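Local coordinates for protein arsenate Reductase (Corynebacterium glutamicum, PDB 3T38) that probably reduces arsenate to arsenite in a thioredoxin-dependent reaction, serving arsenic resistance on a low-molecular-weight tyrosine phosphatase fold, at residues A[82-96]-A[110-124]. Sequence-based numbering, arbitrary orientation.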
ATOM      1  N   PRO A  82      -1.699  19.863 -16.426  1.00 37.05           N
ATOM      2  CA  PRO A  82      -1.007  18.567 -16.582  1.00 34.61           C
ATOM      3  C   PRO A  82      -0.573  17.984 -15.260  1.00 31.81           C
ATOM      4  O   PRO A  82      -0.158  18.714 -14.373  1.00 31.12           O
ATOM      5  CB  PRO A  82       0.241  18.917 -17.407  1.00 35.11           C
ATOM      6  CG  PRO A  82      -0.187  20.168 -18.192  1.00 37.52           C
ATOM      7  CD  PRO A  82      -1.128  20.923 -17.278  1.00 38.66           C
ATOM      8  N   GLN A  83      -0.664  16.673 -15.160  1.00 29.83           N
ATOM      9  CA  GLN A  83      -0.398  15.912 -13.951  1.00 27.66           C
ATOM     10  C   GLN A  83       0.770  14.984 -14.256  1.00 27.63           C
ATOM     11  O   GLN A  83       0.719  14.182 -15.179  1.00 28.74           O
ATOM     12  CB  GLN A  83      -1.618  15.103 -13.619  1.00 25.87           C
ATOM     13  CG  GLN A  83      -3.018  15.904 -13.714  1.00 28.88           C
ATOM     14  CD  GLN A  83      -3.381  16.569 -12.376  1.00 26.17           C
ATOM     15  OE1 GLN A  83      -3.358  15.921 -11.326  1.00 27.22           O
ATOM     16  NE2 GLN A  83      -3.682  17.842 -12.406  1.00 25.98           N
ATOM     17  N   VAL A  84       1.847  15.082 -13.488  1.00 28.41           N
ATOM     18  CA  VAL A  84       3.050  14.283 -13.755  1.00 25.32           C
ATOM     19  C   VAL A  84       3.409  13.456 -12.534  1.00 26.87           C
ATOM     20  O   VAL A  84       3.262  13.930 -11.386  1.00 26.95           O
ATOM     21  CB  VAL A  84       4.186  15.209 -14.090  1.00 27.34           C
ATOM     22  CG1 VAL A  84       5.481  14.448 -14.351  1.00 20.59           C
ATOM     23  CG2 VAL A  84       3.801  16.132 -15.281  1.00 24.99           C
ATOM     24  N   LEU A  85       3.857  12.208 -12.769  1.00 26.07           N
ATOM     25  CA  LEU A  85       4.224  11.325 -11.728  1.00 24.02           C
ATOM     26  C   LEU A  85       5.643  10.753 -11.962  1.00 25.68           C
ATOM     27  O   LEU A  85       5.926  10.221 -13.043  1.00 25.42           O
ATOM     28  CB  LEU A  85       3.203  10.184 -11.657  1.00 23.59           C
ATOM     29  CG  LEU A  85       3.656   9.043 -10.710  1.00 23.20           C
ATOM     30  CD1 LEU A  85       3.575   9.389  -9.220  1.00 17.61           C
ATOM     31  CD2 LEU A  85       2.966   7.747 -10.948  1.00 24.24           C
ATOM     32  N   PHE A  86       6.509  10.821 -10.942  1.00 25.05           N
ATOM     33  CA  PHE A  86       7.843  10.172 -10.992  1.00 25.67           C
ATOM     34  C   PHE A  86       7.856   8.991 -10.026  1.00 25.26           C
ATOM     35  O   PHE A  86       7.290   9.094  -8.933  1.00 25.89           O
ATOM     36  CB  PHE A  86       8.983  11.149 -10.645  1.00 24.95           C
ATOM     37  CG  PHE A  86       9.029  12.344 -11.556  1.00 25.95           C
ATOM     38  CD1 PHE A  86       8.255  13.503 -11.266  1.00 25.20           C
ATOM     39  CD2 PHE A  86       9.767  12.301 -12.749  1.00 22.59           C
ATOM     40  CE1 PHE A  86       8.281  14.628 -12.142  1.00 26.76           C
ATOM     41  CE2 PHE A  86       9.802  13.434 -13.636  1.00 24.25           C
ATOM     42  CZ  PHE A  86       9.052  14.570 -13.346  1.00 25.74           C
ATOM     43  N   ILE A  87       8.521   7.899 -10.424  1.00 24.34           N
ATOM     44  CA  ILE A  87       8.485   6.645  -9.678  1.00 22.22           C
ATOM     45  C   ILE A  87       9.907   6.093  -9.675  1.00 22.91           C
ATOM     46  O   ILE A  87      10.459   5.970 -10.743  1.00 23.30           O
ATOM     47  CB  ILE A  87       7.542   5.580 -10.393  1.00 21.88           C
ATOM     48  CG1 ILE A  87       6.099   6.130 -10.537  1.00 17.68           C
ATOM     49  CG2 ILE A  87       7.479   4.238  -9.583  1.00 20.11           C
ATOM     50  CD1 ILE A  87       5.200   5.228 -11.248  1.00 17.23           C
ATOM     51  N   CYS A  88      10.471   5.788  -8.493  1.00 22.69           N
ATOM     52  CA  CYS A  88      11.824   5.133  -8.355  1.00 24.69           C
ATOM     53  C   CYS A  88      11.656   4.137  -7.219  1.00 25.13           C
ATOM     54  O   CYS A  88      10.507   3.868  -6.809  1.00 23.51           O
ATOM     55  CB  CYS A  88      12.928   6.155  -8.028  1.00 26.33           C
ATOM     56  SG  CYS A  88      12.757   6.993  -6.356  1.00 27.93           S
ATOM     57  N   VAL A  89      12.740   3.515  -6.755  1.00 27.00           N
ATOM     58  CA  VAL A  89      12.545   2.409  -5.815  1.00 27.31           C
ATOM     59  C   VAL A  89      12.069   2.907  -4.439  1.00 27.10           C
ATOM     60  O   VAL A  89      11.000   2.549  -4.015  1.00 28.71           O
ATOM     61  CB  VAL A  89      13.758   1.447  -5.725  1.00 30.19           C
ATOM     62  CG1 VAL A  89      13.513   0.379  -4.636  1.00 27.67           C
ATOM     63  CG2 VAL A  89      14.047   0.790  -7.108  1.00 27.79           C
ATOM     64  N   HIS A  90      12.801   3.829  -3.820  1.00 25.09           N
ATOM     65  CA  HIS A  90      12.642   4.182  -2.418  1.00 23.80           C
ATOM     66  C   HIS A  90      11.917   5.473  -2.205  1.00 23.19           C
ATOM     67  O   HIS A  90      11.649   5.810  -1.057  1.00 23.01           O
ATOM     68  CB  HIS A  90      14.006   4.334  -1.791  1.00 24.31           C
ATOM     69  CG  HIS A  90      14.774   3.068  -1.798  1.00 30.27           C
ATOM     70  ND1 HIS A  90      15.972   2.942  -2.451  1.00 34.20           N
ATOM     71  CD2 HIS A  90      14.498   1.855  -1.253  1.00 34.32           C
ATOM     72  CE1 HIS A  90      16.431   1.715  -2.271  1.00 39.16           C
ATOM     73  NE2 HIS A  90      15.544   1.034  -1.559  1.00 39.40           N
ATOM     74  N   ASN A  91      11.629   6.183  -3.290  1.00 21.70           N
ATOM     75  CA  ASN A  91      10.952   7.459  -3.238  1.00 23.66           C
ATOM     76  C   ASN A  91      11.686   8.341  -2.211  1.00 24.47           C
ATOM     77  O   ASN A  91      11.065   9.123  -1.483  1.00 25.73           O
ATOM     78  CB  ASN A  91       9.418   7.325  -2.933  1.00 21.16           C
ATOM     79  CG  ASN A  91       8.658   8.643  -3.153  1.00 23.74           C
ATOM     80  OD1 ASN A  91       7.692   8.950  -2.434  1.00 26.46           O
ATOM     81  ND2 ASN A  91       9.095   9.440  -4.128  1.00 21.76           N
ATOM     82  N   ALA A  92      13.006   8.167  -2.128  1.00 24.29           N
ATOM     83  CA  ALA A  92      13.817   8.977  -1.291  1.00 25.09           C
ATOM     84  C   ALA A  92      14.862   9.804  -2.008  1.00 26.75           C
ATOM     85  O   ALA A  92      15.418  10.745  -1.408  1.00 27.52           O
ATOM     86  CB  ALA A  92      14.454   8.148  -0.276  1.00 25.20           C
ATOM     87  N   GLY A  93      15.164   9.470  -3.266  1.00 27.46           N
ATOM     88  CA  GLY A  93      16.222  10.148  -4.034  1.00 28.10           C
ATOM     89  C   GLY A  93      15.673  10.593  -5.372  1.00 29.24           C
ATOM     90  O   GLY A  93      14.875  11.557  -5.456  1.00 28.55           O
ATOM     91  N   ARG A  94      16.022   9.825  -6.412  1.00 29.24           N
ATOM     92  CA  ARG A  94      15.601  10.078  -7.817  1.00 28.25           C
ATOM     93  C   ARG A  94      14.213  10.722  -8.034  1.00 27.31           C
ATOM     94  O   ARG A  94      14.098  11.774  -8.684  1.00 27.26           O
ATOM     95  CB  ARG A  94      15.628   8.765  -8.615  1.00 26.81           C
ATOM     96  CG  ARG A  94      17.036   8.234  -8.886  1.00 31.02           C
ATOM     97  CD  ARG A  94      17.010   6.798  -9.438  1.00 32.90           C
ATOM     98  NE  ARG A  94      18.317   6.321  -9.877  1.00 37.91           N
ATOM     99  CZ  ARG A  94      19.308   5.926  -9.068  1.00 41.87           C
ATOM    100  NH1 ARG A  94      19.174   5.960  -7.737  1.00 39.10           N
ATOM    101  NH2 ARG A  94      20.461   5.495  -9.593  1.00 45.01           N
ATOM    102  N   SER A  95      13.152  10.073  -7.553  1.00 26.05           N
ATOM    103  CA  SER A  95      11.793  10.616  -7.819  1.00 25.21           C
ATOM    104  C   SER A  95      11.498  11.905  -7.058  1.00 24.39           C
ATOM    105  O   SER A  95      10.693  12.725  -7.495  1.00 26.25           O
ATOM    106  CB  SER A  95      10.678   9.577  -7.594  1.00 23.16           C
ATOM    107  OG  SER A  95      10.714   8.986  -6.296  1.00 25.01           O
ATOM    108  N   GLN A  96      12.126  12.071  -5.923  1.00 23.51           N
ATOM    109  CA  GLN A  96      11.948  13.277  -5.115  1.00 25.12           C
ATOM    110  C   GLN A  96      12.682  14.464  -5.717  1.00 26.12           C
ATOM    111  O   GLN A  96      12.164  15.583  -5.706  1.00 28.44           O
ATOM    112  CB  GLN A  96      12.427  13.040  -3.669  1.00 24.41           C
ATOM    113  CG  GLN A  96      11.656  11.930  -2.927  1.00 23.55           C
ATOM    114  CD  GLN A  96      10.324  12.424  -2.341  1.00 26.36           C
ATOM    115  OE1 GLN A  96       9.874  13.533  -2.640  1.00 31.51           O
ATOM    116  NE2 GLN A  96       9.694  11.607  -1.480  1.00 24.73           N
ATOM    117  N   VAL A 110       1.850  22.826 -13.347  1.00 36.67           N
ATOM    118  CA  VAL A 110       1.625  21.382 -13.320  1.00 34.70           C
ATOM    119  C   VAL A 110       1.327  20.890 -11.874  1.00 34.36           C
ATOM    120  O   VAL A 110       1.648  21.592 -10.879  1.00 35.29           O
ATOM    121  CB  VAL A 110       2.753  20.541 -14.089  1.00 34.95           C
ATOM    122  CG1 VAL A 110       3.042  21.121 -15.488  1.00 36.75           C
ATOM    123  CG2 VAL A 110       4.004  20.539 -13.380  1.00 36.13           C
ATOM    124  N   GLU A 111       0.651  19.750 -11.753  1.00 31.03           N
ATOM    125  CA  GLU A 111       0.606  19.026 -10.509  1.00 30.92           C
ATOM    126  C   GLU A 111       1.631  17.893 -10.551  1.00 26.80           C
ATOM    127  O   GLU A 111       1.564  17.055 -11.402  1.00 26.79           O
ATOM    128  CB  GLU A 111      -0.802  18.501 -10.209  1.00 31.62           C
ATOM    129  CG  GLU A 111      -1.823  19.634 -10.223  1.00 40.51           C
ATOM    130  CD  GLU A 111      -2.929  19.441  -9.183  1.00 49.50           C
ATOM    131  OE1 GLU A 111      -2.585  19.215  -7.991  1.00 53.05           O
ATOM    132  OE2 GLU A 111      -4.124  19.500  -9.571  1.00 49.39           O
ATOM    133  N   VAL A 112       2.591  17.877  -9.639  1.00 26.45           N
ATOM    134  CA  VAL A 112       3.655  16.860  -9.738  1.00 24.31           C
ATOM    135  C   VAL A 112       3.541  15.920  -8.545  1.00 24.67           C
ATOM    136  O   VAL A 112       3.357  16.384  -7.440  1.00 25.20           O
ATOM    137  CB  VAL A 112       5.059  17.505  -9.774  1.00 24.76           C
ATOM    138  CG1 VAL A 112       6.137  16.451 -10.287  1.00 23.13           C
ATOM    139  CG2 VAL A 112       5.098  18.759 -10.724  1.00 24.49           C
ATOM    140  N   ARG A 113       3.719  14.600  -8.763  1.00 25.16           N
ATOM    141  CA  ARG A 113       3.697  13.600  -7.707  1.00 23.27           C
ATOM    142  C   ARG A 113       4.871  12.700  -7.795  1.00 23.98           C
ATOM    143  O   ARG A 113       5.477  12.532  -8.876  1.00 23.39           O
ATOM    144  CB  ARG A 113       2.465  12.770  -7.846  1.00 22.70           C
ATOM    145  CG  ARG A 113       1.255  13.639  -7.926  1.00 24.14           C
ATOM    146  CD  ARG A 113      -0.014  12.844  -7.690  1.00 21.37           C
ATOM    147  NE  ARG A 113      -1.198  13.701  -7.501  1.00 23.59           N
ATOM    148  CZ  ARG A 113      -1.960  14.181  -8.478  1.00 26.20           C
ATOM    149  NH1 ARG A 113      -1.616  13.997  -9.754  1.00 27.06           N
ATOM    150  NH2 ARG A 113      -3.057  14.900  -8.185  1.00 33.29           N
ATOM    151  N   SER A 114       5.221  12.101  -6.658  1.00 23.39           N
ATOM    152  CA  SER A 114       6.194  10.991  -6.700  1.00 23.46           C
ATOM    153  C   SER A 114       5.794   9.780  -5.846  1.00 23.22           C
ATOM    154  O   SER A 114       4.906   9.877  -5.019  1.00 21.71           O
ATOM    155  CB  SER A 114       7.584  11.485  -6.268  1.00 24.82           C
ATOM    156  OG  SER A 114       7.578  12.086  -4.964  1.00 23.03           O
ATOM    157  N   ALA A 115       6.463   8.627  -6.041  1.00 23.29           N
ATOM    158  CA  ALA A 115       6.132   7.468  -5.248  1.00 22.92           C
ATOM    159  C   ALA A 115       7.201   6.444  -5.436  1.00 24.25           C
ATOM    160  O   ALA A 115       8.044   6.602  -6.326  1.00 23.73           O
ATOM    161  CB  ALA A 115       4.681   6.905  -5.619  1.00 21.25           C
ATOM    162  N   GLY A 116       7.162   5.415  -4.581  1.00 22.98           N
ATOM    163  CA  GLY A 116       8.161   4.375  -4.576  1.00 23.91           C
ATOM    164  C   GLY A 116       7.497   3.017  -4.629  1.00 24.09           C
ATOM    165  O   GLY A 116       6.321   2.876  -4.240  1.00 24.55           O
ATOM    166  N   SER A 117       8.210   2.041  -5.193  1.00 24.61           N
ATOM    167  CA  SER A 117       7.813   0.646  -5.064  1.00 24.61           C
ATOM    168  C   SER A 117       8.117   0.164  -3.620  1.00 24.44           C
ATOM    169  O   SER A 117       7.415  -0.700  -3.084  1.00 24.43           O
ATOM    170  CB  SER A 117       8.512  -0.229  -6.123  1.00 26.25           C
ATOM    171  OG  SER A 117       9.916  -0.235  -5.958  1.00 26.35           O
ATOM    172  N   LEU A 118       9.219   0.631  -3.038  1.00 23.37           N
ATOM    173  CA  LEU A 118       9.624   0.124  -1.722  1.00 22.78           C
ATOM    174  C   LEU A 118      10.111   1.321  -0.858  1.00 21.62           C
ATOM    175  O   LEU A 118      11.329   1.511  -0.611  1.00 22.09           O
ATOM    176  CB  LEU A 118      10.747  -0.911  -1.881  1.00 24.11           C
ATOM    177  CG  LEU A 118      10.568  -2.110  -2.822  1.00 28.80           C
ATOM    178  CD1 LEU A 118      11.967  -2.937  -3.020  1.00 27.11           C
ATOM    179  CD2 LEU A 118       9.395  -3.088  -2.416  1.00 27.81           C
ATOM    180  N   PRO A 119       9.167   2.153  -0.423  1.00 19.44           N
ATOM    181  CA  PRO A 119       9.570   3.403   0.237  1.00 19.16           C
ATOM    182  C   PRO A 119      10.569   3.241   1.361  1.00 21.44           C
ATOM    183  O   PRO A 119      10.422   2.394   2.203  1.00 22.64           O
ATOM    184  CB  PRO A 119       8.248   3.941   0.807  1.00 18.07           C
ATOM    185  CG  PRO A 119       7.169   3.363  -0.121  1.00 18.40           C
ATOM    186  CD  PRO A 119       7.694   1.970  -0.492  1.00 16.95           C
ATOM    187  N   ALA A 120      11.546   4.128   1.430  1.00 24.38           N
ATOM    188  CA  ALA A 120      12.327   4.301   2.637  1.00 26.69           C
ATOM    189  C   ALA A 120      11.471   5.004   3.703  1.00 28.30           C
ATOM    190  O   ALA A 120      10.300   5.346   3.473  1.00 27.13           O
ATOM    191  CB  ALA A 120      13.590   5.120   2.338  1.00 26.49           C
ATOM    192  N   SER A 121      12.070   5.228   4.870  1.00 30.75           N
ATOM    193  CA  SER A 121      11.355   5.846   5.949  1.00 32.80           C
ATOM    194  C   SER A 121      11.409   7.348   5.867  1.00 33.64           C
ATOM    195  O   SER A 121      10.541   8.020   6.423  1.00 35.62           O
ATOM    196  CB  SER A 121      11.882   5.368   7.295  1.00 34.41           C
ATOM    197  OG  SER A 121      13.185   5.815   7.466  1.00 36.87           O
ATOM    198  N   GLU A 122      12.401   7.867   5.149  1.00 34.37           N
ATOM    199  CA  GLU A 122      12.594   9.310   4.969  1.00 35.57           C
ATOM    200  C   GLU A 122      13.388   9.616   3.697  1.00 33.84           C
ATOM    201  O   GLU A 122      14.076   8.755   3.141  1.00 32.71           O
ATOM    202  CB  GLU A 122      13.305   9.945   6.175  1.00 38.61           C
ATOM    203  CG  GLU A 122      12.539   9.920   7.518  1.00 45.14           C
ATOM    204  CD  GLU A 122      13.234  10.778   8.580  1.00 57.04           C
ATOM    205  OE1 GLU A 122      14.234  11.450   8.231  1.00 61.66           O
ATOM    206  OE2 GLU A 122      12.809  10.790   9.766  1.00 61.36           O
ATOM    207  N   ILE A 123      13.263  10.848   3.227  1.00 33.14           N
ATOM    208  CA  ILE A 123      14.035  11.318   2.105  1.00 33.01           C
ATOM    209  C   ILE A 123      15.547  11.181   2.469  1.00 33.98           C
ATOM    210  O   ILE A 123      15.931  11.371   3.597  1.00 33.82           O
ATOM    211  CB  ILE A 123      13.762  12.821   1.820  1.00 33.53           C
ATOM    212  CG1 ILE A 123      12.263  13.155   1.687  1.00 35.51           C
ATOM    213  CG2 ILE A 123      14.551  13.308   0.613  1.00 32.62           C
ATOM    214  CD1 ILE A 123      11.486  12.262   0.852  1.00 29.21           C
ATOM    215  N   HIS A 124      16.381  10.893   1.477  1.00 33.48           N
ATOM    216  CA  HIS A 124      17.828  10.898   1.668  1.00 35.18           C
ATOM    217  C   HIS A 124      18.243  12.317   2.159  1.00 35.83           C
ATOM    218  O   HIS A 124      17.912  13.314   1.548  1.00 34.62           O
ATOM    219  CB  HIS A 124      18.494  10.547   0.331  1.00 33.44           C
ATOM    220  CG  HIS A 124      19.926  10.150   0.448  1.00 35.77           C
ATOM    221  ND1 HIS A 124      20.898  10.989   0.964  1.00 37.30           N
ATOM    222  CD2 HIS A 124      20.556   9.002   0.110  1.00 35.38           C
ATOM    223  CE1 HIS A 124      22.063  10.374   0.935  1.00 39.83           C
ATOM    224  NE2 HIS A 124      21.885   9.167   0.425  1.00 42.92           N
TER
HETATM  225  O   HOH W   1       0.648  12.760 -11.128  1.00 18.45           O
HETATM  226  O   HOH W   2       7.263  14.589  -4.685  1.00 18.77           O
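Phe86 presents the edge of its ring to Val112, CE1 lying 3.4 Å from CG1 in the ring plane, on the tightly packed face of two parallel strands, 83-88 and 111-116. Val84 shares this face, where helices 94-106 and 190-211 cover the apolar groups; branched and aromatic residues suit a sheet surface buried under helices. The backbones pair in register, Val84 N to Glu111 O and Phe86 N to Arg113 O both at 2.9 Å.

On the opposite face, the start of the strands carries polar Gln83, Glu111 and Arg113, while Leu85 and Ile87 keep the rest apolar. The extended Arg113 side chain brings its guanidinium edge to Gln83, NH1 reaching OE1 at 3.0 Å with the two planes turned 44° apart, while a water accepts from NH1 and donates weakly to Val84 O. Gln83 NE2 makes a weak hydrogen bond to Glu111 OE2; their stronger partners are Val81 O and His68 NE2, respectively.

Beyond the strands, Asn91 has CG anti to its own N (chi1 -169°), which lays the amide against Ala115 and points ND2 at Ser114 OG, 3.2 Å away and in the amide plane. Gly116, without a side chain, lets Asn91 CB come within 3.4 Å of its backbone N. Farther out the packing loosens towards solvent: exposed His90 and Leu118 border a loop pairing held by backbone bonds, Leu118 N to Val89 O at 2.8 Å and Ala120 N to His90 O at 3.0 Å.

With helix 94-106 between them, the strands form a beta-alpha-beta unit, and residues 88-95, running from strand end into helix, Cys-Val-His-Asn-Ala-Gly-Arg-Ser, match the CX5R(S/T) anion-binding P-loop of low-molecular-weight tyrosine phosphatases.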